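Local coordinates for putative acetoin utilization protein, acetoin dehydrogenase (Thermus thermophilus, PDB 5AWE) that is of unknown function but joins a pair of CBS domains to an ACT domain, an architecture consistent with sensing a small ligand, at residues G41-L46 with P110-E115; L35-G40 with L75-V80; A155-A160 with K195-A200. All coordinates share one frame; numbering follows the deposited sequence.

Followed from the N terminus, the chain passes helix 20-30 and then the hairpin of strands 34-39 and 42-48, which supplies one segment to contact 2 and one to contact 1. Contact 2 closes when the chain, having passed helix 65-74, brings residues 75-80 back against 35-40. Contact 1 closes later, when 110-115, on strand 108-113 of the second CBS repeat, meets 41-46. The two loops therefore cross rather than nest, and the contacts touch through backbone pairing of Val-37 with Val-44 and Gly-45. Contact 3 follows in series, about 49 Å from contact 1 centre to centre; it joins two ACT-domain helices, closing the loop that carries strands 165-175 and 178-186.

Contact 1 of 3, residues G41-L46 with P110-E115; sequences GRLVGL and PVMEGE
Arg-42 and Glu-115 meet at the solvent-facing end of this contact between the two CBS repeats, while Leu-43 leans on Pro-110 and Met-112 deeper in. The two charged side chains run side by side and point the same way. Arg-42 NH1 forms a salt bridge with Glu-115 OE1 at 2.8 Å; the carboxylate oxygen comes to the edge of the guanidinium, near its plane, although the two planar groups are turned 33° apart. The arginine CG sits between the backbone N and the carbonyl carbon (chi1 83°), and a bend at chi3 carries the guanidinium toward the glutamate.

Leu-43 makes the apolar half with a single methyl. Its CD2 approaches the selenium SE of Met-112, a selenomethionine, at 4.1 Å and CB of Pro-110 at 4.2 Å. The leucine crosses the proline at about a right angle. Met-112 is bent at chi2 and chi3, which brings SE round to the leucine. Between the polar and apolar parts a water accepts from Leu-43 N at 2.7 Å and donates to Glu-115 O, also at 2.7 Å.

The chemistry is thus layered: an exposed ion pair, probably weakened by solvent, lies beside a water-bridged backbone, and loose apolar contact with the buried Pro-110 and Met-112 lies on the inner side.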
ATOM      1  N   GLY A  41     -32.744  10.390   0.323  1.00 35.20           N
ATOM      2  CA  GLY A  41     -33.530   9.931   1.453  1.00 35.88           C
ATOM      3  C   GLY A  41     -34.043   8.511   1.283  1.00 35.78           C
ATOM      4  O   GLY A  41     -34.923   8.072   2.022  1.00 37.39           O
ATOM      5  N   ARG A  42     -33.507   7.787   0.310  1.00 34.46           N
ATOM      6  CA  ARG A  42     -33.852   6.385   0.165  1.00 34.10           C
ATOM      7  C   ARG A  42     -32.614   5.481   0.232  1.00 31.97           C
ATOM      8  O   ARG A  42     -31.495   5.923  -0.020  1.00 30.36           O
ATOM      9  CB  ARG A  42     -34.611   6.166  -1.148  1.00 38.81           C
ATOM     10  CG  ARG A  42     -33.740   6.014  -2.378  1.00 47.55           C
ATOM     11  CD  ARG A  42     -34.585   5.548  -3.548  1.00 59.67           C
ATOM     12  NE  ARG A  42     -35.635   4.634  -3.102  1.00 67.66           N
ATOM     13  CZ  ARG A  42     -36.515   4.045  -3.906  1.00 71.19           C
ATOM     14  NH1 ARG A  42     -37.430   3.229  -3.396  1.00 71.87           N
ATOM     15  NH2 ARG A  42     -36.480   4.269  -5.216  1.00 69.79           N
ATOM     16  N   LEU A  43     -32.825   4.219   0.592  1.00 30.12           N
ATOM     17  CA  LEU A  43     -31.741   3.248   0.682  1.00 28.04           C
ATOM     18  C   LEU A  43     -31.356   2.772  -0.714  1.00 27.14           C
ATOM     19  O   LEU A  43     -32.170   2.175  -1.409  1.00 26.60           O
ATOM     20  CB  LEU A  43     -32.192   2.054   1.524  1.00 29.42           C
ATOM     21  CG  LEU A  43     -31.136   1.008   1.888  1.00 31.86           C
ATOM     22  CD1 LEU A  43     -30.065   1.638   2.767  1.00 29.27           C
ATOM     23  CD2 LEU A  43     -31.805  -0.144   2.616  1.00 33.24           C
ATOM     24  N   VAL A  44     -30.122   3.034  -1.134  1.00 26.47           N
ATOM     25  CA  VAL A  44     -29.737   2.718  -2.508  1.00 26.26           C
ATOM     26  C   VAL A  44     -28.628   1.681  -2.608  1.00 26.02           C
ATOM     27  O   VAL A  44     -28.216   1.306  -3.705  1.00 27.36           O
ATOM     28  CB  VAL A  44     -29.294   3.987  -3.288  1.00 26.52           C
ATOM     29  CG1 VAL A  44     -30.383   5.043  -3.215  1.00 24.43           C
ATOM     30  CG2 VAL A  44     -27.973   4.521  -2.740  1.00 20.74           C
ATOM     31  N   GLY A  45     -28.140   1.220  -1.465  1.00 25.84           N
ATOM     32  CA  GLY A  45     -27.045   0.269  -1.480  1.00 24.31           C
ATOM     33  C   GLY A  45     -26.522  -0.058  -0.103  1.00 23.49           C
ATOM     34  O   GLY A  45     -26.927   0.546   0.887  1.00 22.88           O
ATOM     35  N   LEU A  46     -25.611  -1.022  -0.039  1.00 24.68           N
ATOM     36  CA  LEU A  46     -25.054  -1.467   1.229  1.00 24.67           C
ATOM     37  C   LEU A  46     -23.594  -1.864   1.063  1.00 25.71           C
ATOM     38  O   LEU A  46     -23.218  -2.489   0.066  1.00 24.58           O
ATOM     39  CB  LEU A  46     -25.862  -2.651   1.769  1.00 28.39           C
ATOM     40  CG  LEU A  46     -25.601  -3.113   3.208  1.00 29.67           C
ATOM     41  CD1 LEU A  46     -24.491  -4.130   3.228  1.00 32.82           C
ATOM     42  CD2 LEU A  46     -25.257  -1.916   4.078  1.00 27.11           C
ATOM     43  N   PRO A 110     -30.234  -4.192   7.148  1.00 31.91           N
ATOM     44  CA  PRO A 110     -30.811  -2.879   7.446  1.00 32.68           C
ATOM     45  C   PRO A 110     -32.266  -3.097   7.874  1.00 32.39           C
ATOM     46  O   PRO A 110     -32.961  -3.940   7.305  1.00 32.57           O
ATOM     47  CB  PRO A 110     -30.706  -2.127   6.116  1.00 31.46           C
ATOM     48  CG  PRO A 110     -29.603  -2.826   5.377  1.00 34.75           C
ATOM     49  CD  PRO A 110     -29.712  -4.272   5.776  1.00 28.57           C
ATOM     50  N   VAL A 111     -32.724  -2.358   8.877  1.00 32.03           N
ATOM     51  CA  VAL A 111     -34.099  -2.511   9.320  1.00 32.88           C
ATOM     52  C   VAL A 111     -34.918  -1.326   8.852  1.00 33.79           C
ATOM     53  O   VAL A 111     -34.503  -0.174   8.982  1.00 33.57           O
ATOM     54  CB  VAL A 111     -34.204  -2.635  10.859  1.00 31.18           C
ATOM     55  CG1 VAL A 111     -35.663  -2.826  11.266  1.00 25.52           C
ATOM     56  CG2 VAL A 111     -33.356  -3.809  11.349  1.00 23.76           C
HETATM   57  N   MSE A 112     -36.083  -1.626   8.299  1.00 35.32           N
HETATM   58  CA  MSE A 112     -36.886  -0.627   7.612  1.00 38.69           C
HETATM   59  C   MSE A 112     -38.258  -0.474   8.245  1.00 40.12           C
HETATM   60  O   MSE A 112     -38.756  -1.379   8.912  1.00 39.55           O
HETATM   61  CB  MSE A 112     -37.060  -1.019   6.140  1.00 39.06           C
HETATM   62  CG  MSE A 112     -35.752  -1.228   5.396  1.00 46.00           C
HETATM   63 SE   MSE A 112     -34.792   0.290   5.323  1.00 58.31          SE
HETATM   64  CE  MSE A 112     -35.878   1.306   4.385  1.00 42.86           C
ATOM     65  N   GLU A 113     -38.863   0.687   8.033  1.00 43.12           N
ATOM     66  CA  GLU A 113     -40.313   0.812   8.075  1.00 45.78           C
ATOM     67  C   GLU A 113     -40.786   1.234   6.686  1.00 47.42           C
ATOM     68  O   GLU A 113     -40.760   2.414   6.324  1.00 47.19           O
ATOM     69  CB  GLU A 113     -40.725   1.838   9.127  1.00 46.34           C
ATOM     70  CG  GLU A 113     -40.429   1.381  10.545  1.00 48.92           C
ATOM     71  CD  GLU A 113     -40.756   2.431  11.575  1.00 50.48           C
ATOM     72  OE1 GLU A 113     -41.405   3.433  11.209  1.00 54.08           O
ATOM     73  OE2 GLU A 113     -40.365   2.256  12.748  1.00 50.62           O
ATOM     74  N   GLY A 114     -41.199   0.249   5.897  1.00 48.80           N
ATOM     75  CA  GLY A 114     -41.447   0.505   4.496  1.00 50.22           C
ATOM     76  C   GLY A 114     -40.211   1.074   3.828  1.00 51.61           C
ATOM     77  O   GLY A 114     -39.205   0.385   3.654  1.00 51.19           O
ATOM     78  N   GLU A 115     -40.287   2.344   3.454  1.00 52.66           N
ATOM     79  CA  GLU A 115     -39.211   2.985   2.717  1.00 52.83           C
ATOM     80  C   GLU A 115     -38.206   3.648   3.657  1.00 51.71           C
ATOM     81  O   GLU A 115     -37.076   3.933   3.260  1.00 51.94           O
ATOM     82  CB  GLU A 115     -39.800   4.016   1.751  1.00 59.17           C
ATOM     83  CG  GLU A 115     -39.277   3.920   0.318  1.00 68.13           C
ATOM     84  CD  GLU A 115     -39.671   2.630  -0.392  1.00 73.69           C
ATOM     85  OE1 GLU A 115     -39.500   2.563  -1.632  1.00 75.42           O
ATOM     86  OE2 GLU A 115     -40.146   1.685   0.280  1.00 75.35           O
TER
HETATM   87  O   HOH W   1     -35.376   3.613   1.149  1.00 37.30           O

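Contact 2 of 3, residues L35-G40 with L75-V80; sequences LPVMEG and LTVREV
Residues 35-39 of strand 34-39 face the loop 75-80, which is drawn into a turn by backbone hydrogen bonds from Glu-79 N to Thr-76 O and from Val-80 N to Val-77 O, and the CA atoms of the two segments come nearest at Val-37 and Val-77, 8.2 Å apart. The valines span that gap by reaching toward each other tip to tip, with CG2 of Val-37 3.6 Å from CG1 of Val-77. In Val-77 it is the methyl anti to the main-chain nitrogen (chi1 169°) that makes the touch.

At the exposed end Glu-39 extends an almost straight chain across that of Arg-78 at about a right angle. Arg-78 NH2 gives a weak hydrogen bond to Glu-39 OE2, 3.3 Å long with an N-H...O angle of 158°, as part of a salt bridge. The carboxylate stands at the guanidinium edge, with the two planes 33° apart. The stronger polar partner of the arginine is Asp-17, which also pairs with NH2, so Glu-39 supplies a second negative charge.

The arrangement belongs to the paired CBS fold: the loop 75-80, which follows helix 65-74, packs on the first CBS repeat, Val-77 also touching Ala-23 of helix 20-30 and Val-47 of strand 42-48.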
ATOM      1  N   LEU A  35     -22.469  -0.653   6.342  1.00 31.80           N
ATOM      2  CA  LEU A  35     -22.828   0.747   6.207  1.00 30.45           C
ATOM      3  C   LEU A  35     -23.902   0.914   5.140  1.00 28.26           C
ATOM      4  O   LEU A  35     -23.615   0.859   3.943  1.00 28.61           O
ATOM      5  CB  LEU A  35     -21.582   1.550   5.825  1.00 35.05           C
ATOM      6  CG  LEU A  35     -21.203   2.803   6.617  1.00 41.71           C
ATOM      7  CD1 LEU A  35     -21.662   2.695   8.063  1.00 45.89           C
ATOM      8  CD2 LEU A  35     -19.692   2.980   6.545  1.00 42.61           C
ATOM      9  N   PRO A  36     -25.161   1.097   5.558  1.00 26.29           N
ATOM     10  CA  PRO A  36     -26.208   1.266   4.547  1.00 26.13           C
ATOM     11  C   PRO A  36     -25.917   2.569   3.816  1.00 25.73           C
ATOM     12  O   PRO A  36     -25.322   3.470   4.398  1.00 24.89           O
ATOM     13  CB  PRO A  36     -27.500   1.325   5.365  1.00 25.39           C
ATOM     14  CG  PRO A  36     -27.064   1.743   6.737  1.00 26.24           C
ATOM     15  CD  PRO A  36     -25.682   1.193   6.932  1.00 25.74           C
ATOM     16  N   VAL A  37     -26.302   2.658   2.547  1.00 25.11           N
ATOM     17  CA  VAL A  37     -26.011   3.844   1.752  1.00 25.70           C
ATOM     18  C   VAL A  37     -27.282   4.606   1.371  1.00 26.67           C
ATOM     19  O   VAL A  37     -28.113   4.099   0.618  1.00 25.99           O
ATOM     20  CB  VAL A  37     -25.247   3.472   0.465  1.00 24.62           C
ATOM     21  CG1 VAL A  37     -24.859   4.743  -0.299  1.00 27.98           C
ATOM     22  CG2 VAL A  37     -23.997   2.671   0.815  1.00 25.33           C
HETATM   23  N   MSE A  38     -27.413   5.825   1.891  1.00 28.45           N
HETATM   24  CA  MSE A  38     -28.577   6.682   1.628  1.00 30.48           C
HETATM   25  C   MSE A  38     -28.355   7.678   0.486  1.00 30.57           C
HETATM   26  O   MSE A  38     -27.286   8.269   0.353  1.00 29.49           O
HETATM   27  CB  MSE A  38     -28.964   7.473   2.888  1.00 34.17           C
HETATM   28  CG  MSE A  38     -29.293   6.614   4.101  1.00 42.33           C
HETATM   29 SE   MSE A  38     -30.628   5.481   3.765  1.00 68.74          SE
HETATM   30  CE  MSE A  38     -32.063   6.613   3.731  1.00 28.41           C
ATOM     31  N   GLU A  39     -29.386   7.865  -0.327  1.00 31.40           N
ATOM     32  CA  GLU A  39     -29.394   8.919  -1.330  1.00 33.49           C
ATOM     33  C   GLU A  39     -30.838   9.345  -1.601  1.00 34.33           C
ATOM     34  O   GLU A  39     -31.736   8.505  -1.698  1.00 33.80           O
ATOM     35  CB  GLU A  39     -28.750   8.420  -2.624  1.00 35.18           C
ATOM     36  CG  GLU A  39     -28.577   9.499  -3.684  1.00 41.48           C
ATOM     37  CD  GLU A  39     -27.876   8.984  -4.927  1.00 46.55           C
ATOM     38  OE1 GLU A  39     -28.268   7.904  -5.423  1.00 48.68           O
ATOM     39  OE2 GLU A  39     -26.933   9.656  -5.406  1.00 44.45           O
ATOM     40  N   GLY A  40     -31.061  10.648  -1.726  1.00 33.94           N
ATOM     41  CA  GLY A  40     -32.410  11.127  -1.954  1.00 34.60           C
ATOM     42  C   GLY A  40     -33.331  10.686  -0.832  1.00 35.02           C
ATOM     43  O   GLY A  40     -34.547  10.607  -1.004  1.00 33.73           O
ATOM     44  N   LEU A  75     -11.717   6.199  -5.354  1.00 31.20           N
ATOM     45  CA  LEU A  75     -12.840   5.275  -5.474  1.00 31.24           C
ATOM     46  C   LEU A  75     -13.944   5.707  -4.501  1.00 30.19           C
ATOM     47  O   LEU A  75     -13.668   6.025  -3.344  1.00 29.16           O
ATOM     48  CB  LEU A  75     -12.383   3.846  -5.158  1.00 30.29           C
ATOM     49  CG  LEU A  75     -13.317   2.684  -5.514  1.00 33.52           C
ATOM     50  CD1 LEU A  75     -13.535   2.627  -7.020  1.00 29.19           C
ATOM     51  CD2 LEU A  75     -12.699   1.375  -5.031  1.00 28.06           C
ATOM     52  N   THR A  76     -15.186   5.730  -4.982  1.00 30.33           N
ATOM     53  CA  THR A  76     -16.328   6.119  -4.150  1.00 29.55           C
ATOM     54  C   THR A  76     -17.187   4.920  -3.750  1.00 28.81           C
ATOM     55  O   THR A  76     -17.178   3.888  -4.419  1.00 28.26           O
ATOM     56  CB  THR A  76     -17.229   7.133  -4.882  1.00 30.15           C
ATOM     57  OG1 THR A  76     -17.813   6.516  -6.039  1.00 27.74           O
ATOM     58  CG2 THR A  76     -16.409   8.343  -5.319  1.00 30.80           C
ATOM     59  N   VAL A  77     -17.931   5.076  -2.658  1.00 28.97           N
ATOM     60  CA  VAL A  77     -18.841   4.039  -2.162  1.00 29.12           C
ATOM     61  C   VAL A  77     -19.776   3.494  -3.244  1.00 29.25           C
ATOM     62  O   VAL A  77     -20.099   2.305  -3.257  1.00 27.46           O
ATOM     63  CB  VAL A  77     -19.684   4.584  -0.976  1.00 30.39           C
ATOM     64  CG1 VAL A  77     -20.807   3.633  -0.629  1.00 28.79           C
ATOM     65  CG2 VAL A  77     -18.786   4.782   0.239  1.00 30.21           C
ATOM     66  N   ARG A  78     -20.197   4.365  -4.157  1.00 30.93           N
ATOM     67  CA  ARG A  78     -21.118   3.973  -5.214  1.00 32.28           C
ATOM     68  C   ARG A  78     -20.578   2.836  -6.073  1.00 32.82           C
ATOM     69  O   ARG A  78     -21.342   2.012  -6.561  1.00 32.53           O
ATOM     70  CB  ARG A  78     -21.444   5.172  -6.108  1.00 32.20           C
ATOM     71  CG  ARG A  78     -22.576   4.898  -7.092  1.00 32.86           C
ATOM     72  CD  ARG A  78     -22.716   6.008  -8.128  1.00 43.40           C
ATOM     73  NE  ARG A  78     -22.777   7.337  -7.521  1.00 48.37           N
ATOM     74  CZ  ARG A  78     -23.887   7.886  -7.038  1.00 49.39           C
ATOM     75  NH1 ARG A  78     -25.034   7.218  -7.086  1.00 47.30           N
ATOM     76  NH2 ARG A  78     -23.850   9.103  -6.507  1.00 47.88           N
ATOM     77  N   GLU A  79     -19.259   2.794  -6.243  1.00 33.84           N
ATOM     78  CA  GLU A  79     -18.623   1.843  -7.149  1.00 34.61           C
ATOM     79  C   GLU A  79     -18.445   0.460  -6.535  1.00 34.63           C
ATOM     80  O   GLU A  79     -18.105  -0.499  -7.233  1.00 35.21           O
ATOM     81  CB  GLU A  79     -17.261   2.386  -7.598  1.00 36.46           C
ATOM     82  CG  GLU A  79     -17.354   3.739  -8.300  1.00 50.55           C
ATOM     83  CD  GLU A  79     -16.012   4.240  -8.798  1.00 62.00           C
ATOM     84  OE1 GLU A  79     -15.657   5.404  -8.495  1.00 66.40           O
ATOM     85  OE2 GLU A  79     -15.314   3.471  -9.495  1.00 69.01           O
ATOM     86  N   VAL A  80     -18.673   0.349  -5.231  1.00 32.91           N
ATOM     87  CA  VAL A  80     -18.470  -0.923  -4.545  1.00 30.45           C
ATOM     88  C   VAL A  80     -19.688  -1.388  -3.744  1.00 28.31           C
ATOM     89  O   VAL A  80     -19.688  -2.491  -3.199  1.00 27.87           O
ATOM     90  CB  VAL A  80     -17.252  -0.846  -3.593  1.00 30.70           C
ATOM     91  CG1 VAL A  80     -15.991  -0.546  -4.393  1.00 28.76           C
ATOM     92  CG2 VAL A  80     -17.479   0.237  -2.539  1.00 26.29           C
TER

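Contact 3 of 3, residues A155-A160 with K195-A200; sequences AQMAQA and KRLEAA
Two helices of the ACT domain, 153-158 and 193-199, meet here on one face of its four-stranded antiparallel sheet, the helix-over-sheet arrangement that gives this ferredoxin-like fold its two layers. The closest backbone approach is between Ala-160 and Leu-197 in the second helix, with CA atoms 5.3 Å apart, consistent with the small side chain of Ala-160.

Leu-197 supplies the apolar link through one methyl. Its CD2 touches Met-157 CG at 3.6 Å and lies 3.8 Å from the selenium atom SE of this selenomethionine. Leu-197 CD2 also meets Ala-160 CB at 3.8 Å. The methionine CG is directed opposite its backbone N (chi1 178°), and bends at chi2 and chi3 fold the chain so that both CG and SE come within contact of Leu-197 CD2, the two side chains crossing at a slant.

The polar link is formed by Arg-196, whose NE donates to Ala-160 O at 2.6 Å. The N-H...O angle is a bent 141°, yet the donor approaches nearly in line with the carbonyl bond, and the oxygen lies close to the guanidinium plane, at its edge. The bend at chi3 (-76°) places NE opposite this oxygen. The other nitrogens have partners nearby: NH1 forms a salt bridge with Asp-189, and NH2 makes a weak hydrogen bond to Val-161 O. Together these interactions would restrict rotation of the guanidinium.

Beneath the helices, Met-157 rests on Ile-147, Leu-181 and Met-183 of the central strands 141-148 and 178-186, while Leu-197 packs on Ile-143 and on Val-204 of strand 203-209, outermost in this chain's sheet. Helix 153-158 also borders the second subunit, where Ala-155 and Ala-158 pack against Ala-158 and Ala-155 of that chain.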
ATOM      1  N   ALA A 155     -48.648 -32.682  25.098  1.00 22.52           N
ATOM      2  CA  ALA A 155     -49.510 -32.325  26.209  1.00 23.64           C
ATOM      3  C   ALA A 155     -49.325 -33.310  27.368  1.00 24.09           C
ATOM      4  O   ALA A 155     -49.222 -32.907  28.534  1.00 24.42           O
ATOM      5  CB  ALA A 155     -50.958 -32.314  25.752  1.00 20.87           C
ATOM      6  N   GLN A 156     -49.275 -34.601  27.048  1.00 23.77           N
ATOM      7  CA  GLN A 156     -49.168 -35.632  28.083  1.00 24.27           C
ATOM      8  C   GLN A 156     -47.801 -35.596  28.771  1.00 22.77           C
ATOM      9  O   GLN A 156     -47.720 -35.694  29.992  1.00 20.97           O
ATOM     10  CB  GLN A 156     -49.433 -37.018  27.475  1.00 30.33           C
ATOM     11  CG  GLN A 156     -49.105 -38.202  28.384  1.00 38.76           C
ATOM     12  CD  GLN A 156     -50.121 -38.407  29.491  1.00 49.34           C
ATOM     13  OE1 GLN A 156     -51.299 -38.656  29.228  1.00 54.40           O
ATOM     14  NE2 GLN A 156     -49.668 -38.308  30.742  1.00 47.61           N
HETATM   15  N   MSE A 157     -46.733 -35.431  27.992  1.00 23.44           N
HETATM   16  CA  MSE A 157     -45.391 -35.293  28.560  1.00 24.35           C
HETATM   17  C   MSE A 157     -45.299 -34.097  29.505  1.00 24.85           C
HETATM   18  O   MSE A 157     -44.604 -34.160  30.517  1.00 24.06           O
HETATM   19  CB  MSE A 157     -44.346 -35.128  27.452  1.00 26.89           C
HETATM   20  CG  MSE A 157     -42.915 -34.930  27.966  1.00 37.93           C
HETATM   21 SE   MSE A 157     -42.456 -33.212  28.370  1.00 45.10          SE
HETATM   22  CE  MSE A 157     -42.818 -32.437  26.826  1.00 35.74           C
ATOM     23  N   ALA A 158     -46.000 -33.013  29.164  1.00 25.63           N
ATOM     24  CA  ALA A 158     -45.889 -31.747  29.893  1.00 26.49           C
ATOM     25  C   ALA A 158     -46.456 -31.811  31.303  1.00 27.47           C
ATOM     26  O   ALA A 158     -46.074 -31.016  32.160  1.00 28.37           O
ATOM     27  CB  ALA A 158     -46.576 -30.631  29.119  1.00 25.17           C
ATOM     28  N   GLN A 159     -47.363 -32.751  31.549  1.00 28.38           N
ATOM     29  CA  GLN A 159     -47.963 -32.891  32.874  1.00 29.07           C
ATOM     30  C   GLN A 159     -46.978 -33.386  33.935  1.00 28.94           C
ATOM     31  O   GLN A 159     -47.230 -33.258  35.131  1.00 30.71           O
ATOM     32  CB  GLN A 159     -49.166 -33.830  32.806  1.00 25.65           C
ATOM     33  CG  GLN A 159     -50.324 -33.251  32.017  1.00 42.03           C
ATOM     34  CD  GLN A 159     -51.246 -34.319  31.463  1.00 50.93           C
ATOM     35  OE1 GLN A 159     -51.446 -35.366  32.083  1.00 56.17           O
ATOM     36  NE2 GLN A 159     -51.812 -34.063  30.285  1.00 53.19           N
ATOM     37  N   ALA A 160     -45.855 -33.940  33.503  1.00 27.17           N
ATOM     38  CA  ALA A 160     -44.861 -34.428  34.444  1.00 27.60           C
ATOM     39  C   ALA A 160     -44.013 -33.295  35.042  1.00 27.44           C
ATOM     40  O   ALA A 160     -43.447 -33.446  36.123  1.00 29.39           O
ATOM     41  CB  ALA A 160     -43.956 -35.458  33.756  1.00 27.45           C
ATOM     42  N   LYS A 195     -37.195 -37.820  36.830  1.00 38.67           N
ATOM     43  CA  LYS A 195     -37.920 -38.898  37.495  1.00 41.13           C
ATOM     44  C   LYS A 195     -39.343 -38.946  36.935  1.00 40.82           C
ATOM     45  O   LYS A 195     -39.719 -39.891  36.229  1.00 40.38           O
ATOM     46  CB  LYS A 195     -37.977 -38.645  39.009  1.00 47.95           C
ATOM     47  CG  LYS A 195     -36.638 -38.279  39.648  1.00 54.05           C
ATOM     48  CD  LYS A 195     -35.835 -39.519  40.035  1.00 62.56           C
ATOM     49  CE  LYS A 195     -36.410 -40.195  41.274  1.00 65.36           C
ATOM     50  NZ  LYS A 195     -35.541 -41.306  41.763  1.00 66.53           N
ATOM     51  N   ARG A 196     -40.111 -37.903  37.241  1.00 39.85           N
ATOM     52  CA  ARG A 196     -41.518 -37.834  36.875  1.00 40.49           C
ATOM     53  C   ARG A 196     -41.768 -38.195  35.414  1.00 41.65           C
ATOM     54  O   ARG A 196     -42.724 -38.904  35.102  1.00 42.16           O
ATOM     55  CB  ARG A 196     -42.060 -36.433  37.155  1.00 38.45           C
ATOM     56  CG  ARG A 196     -42.031 -36.044  38.619  1.00 34.60           C
ATOM     57  CD  ARG A 196     -42.881 -34.819  38.866  1.00 35.99           C
ATOM     58  NE  ARG A 196     -42.221 -33.598  38.415  1.00 30.94           N
ATOM     59  CZ  ARG A 196     -41.490 -32.821  39.205  1.00 33.05           C
ATOM     60  NH1 ARG A 196     -41.331 -33.144  40.480  1.00 31.62           N
ATOM     61  NH2 ARG A 196     -40.910 -31.733  38.722  1.00 30.38           N
ATOM     62  N   LEU A 197     -40.905 -37.712  34.523  1.00 42.02           N
ATOM     63  CA  LEU A 197     -41.077 -37.957  33.098  1.00 42.41           C
ATOM     64  C   LEU A 197     -41.116 -39.447  32.768  1.00 44.26           C
ATOM     65  O   LEU A 197     -42.042 -39.926  32.116  1.00 43.94           O
ATOM     66  CB  LEU A 197     -39.952 -37.289  32.302  1.00 38.72           C
ATOM     67  CG  LEU A 197     -40.086 -35.784  32.044  1.00 38.68           C
ATOM     68  CD1 LEU A 197     -38.794 -35.232  31.461  1.00 25.62           C
ATOM     69  CD2 LEU A 197     -41.250 -35.535  31.091  1.00 35.31           C
ATOM     70  N   GLU A 198     -40.110 -40.189  33.212  1.00 46.05           N
ATOM     71  CA  GLU A 198     -40.018 -41.575  32.791  1.00 48.39           C
ATOM     72  C   GLU A 198     -40.879 -42.456  33.676  1.00 48.71           C
ATOM     73  O   GLU A 198     -41.435 -43.442  33.206  1.00 49.99           O
ATOM     74  CB  GLU A 198     -38.566 -42.051  32.809  1.00 49.81           C
ATOM     75  CG  GLU A 198     -37.934 -42.097  34.179  1.00 55.91           C
ATOM     76  CD  GLU A 198     -36.643 -42.884  34.172  1.00 57.77           C
ATOM     77  OE1 GLU A 198     -35.826 -42.674  33.251  1.00 56.11           O
ATOM     78  OE2 GLU A 198     -36.453 -43.715  35.085  1.00 61.58           O
ATOM     79  N   ALA A 199     -40.998 -42.091  34.952  1.00 49.05           N
ATOM     80  CA  ALA A 199     -41.974 -42.720  35.840  1.00 47.42           C
ATOM     81  C   ALA A 199     -43.368 -42.592  35.229  1.00 47.04           C
ATOM     82  O   ALA A 199     -44.228 -43.450  35.430  1.00 48.00           O
ATOM     83  CB  ALA A 199     -41.941 -42.056  37.214  1.00 47.14           C
ATOM     84  N   ALA A 200     -43.582 -41.517  34.477  1.00 45.52           N
ATOM     85  CA  ALA A 200     -44.798 -41.362  33.690  1.00 44.14           C
ATOM     86  C   ALA A 200     -44.641 -42.045  32.335  1.00 43.33           C
ATOM     87  O   ALA A 200     -45.401 -41.777  31.405  1.00 42.68           O
ATOM     88  CB  ALA A 200     -45.113 -39.879  33.497  1.00 43.85           C
TER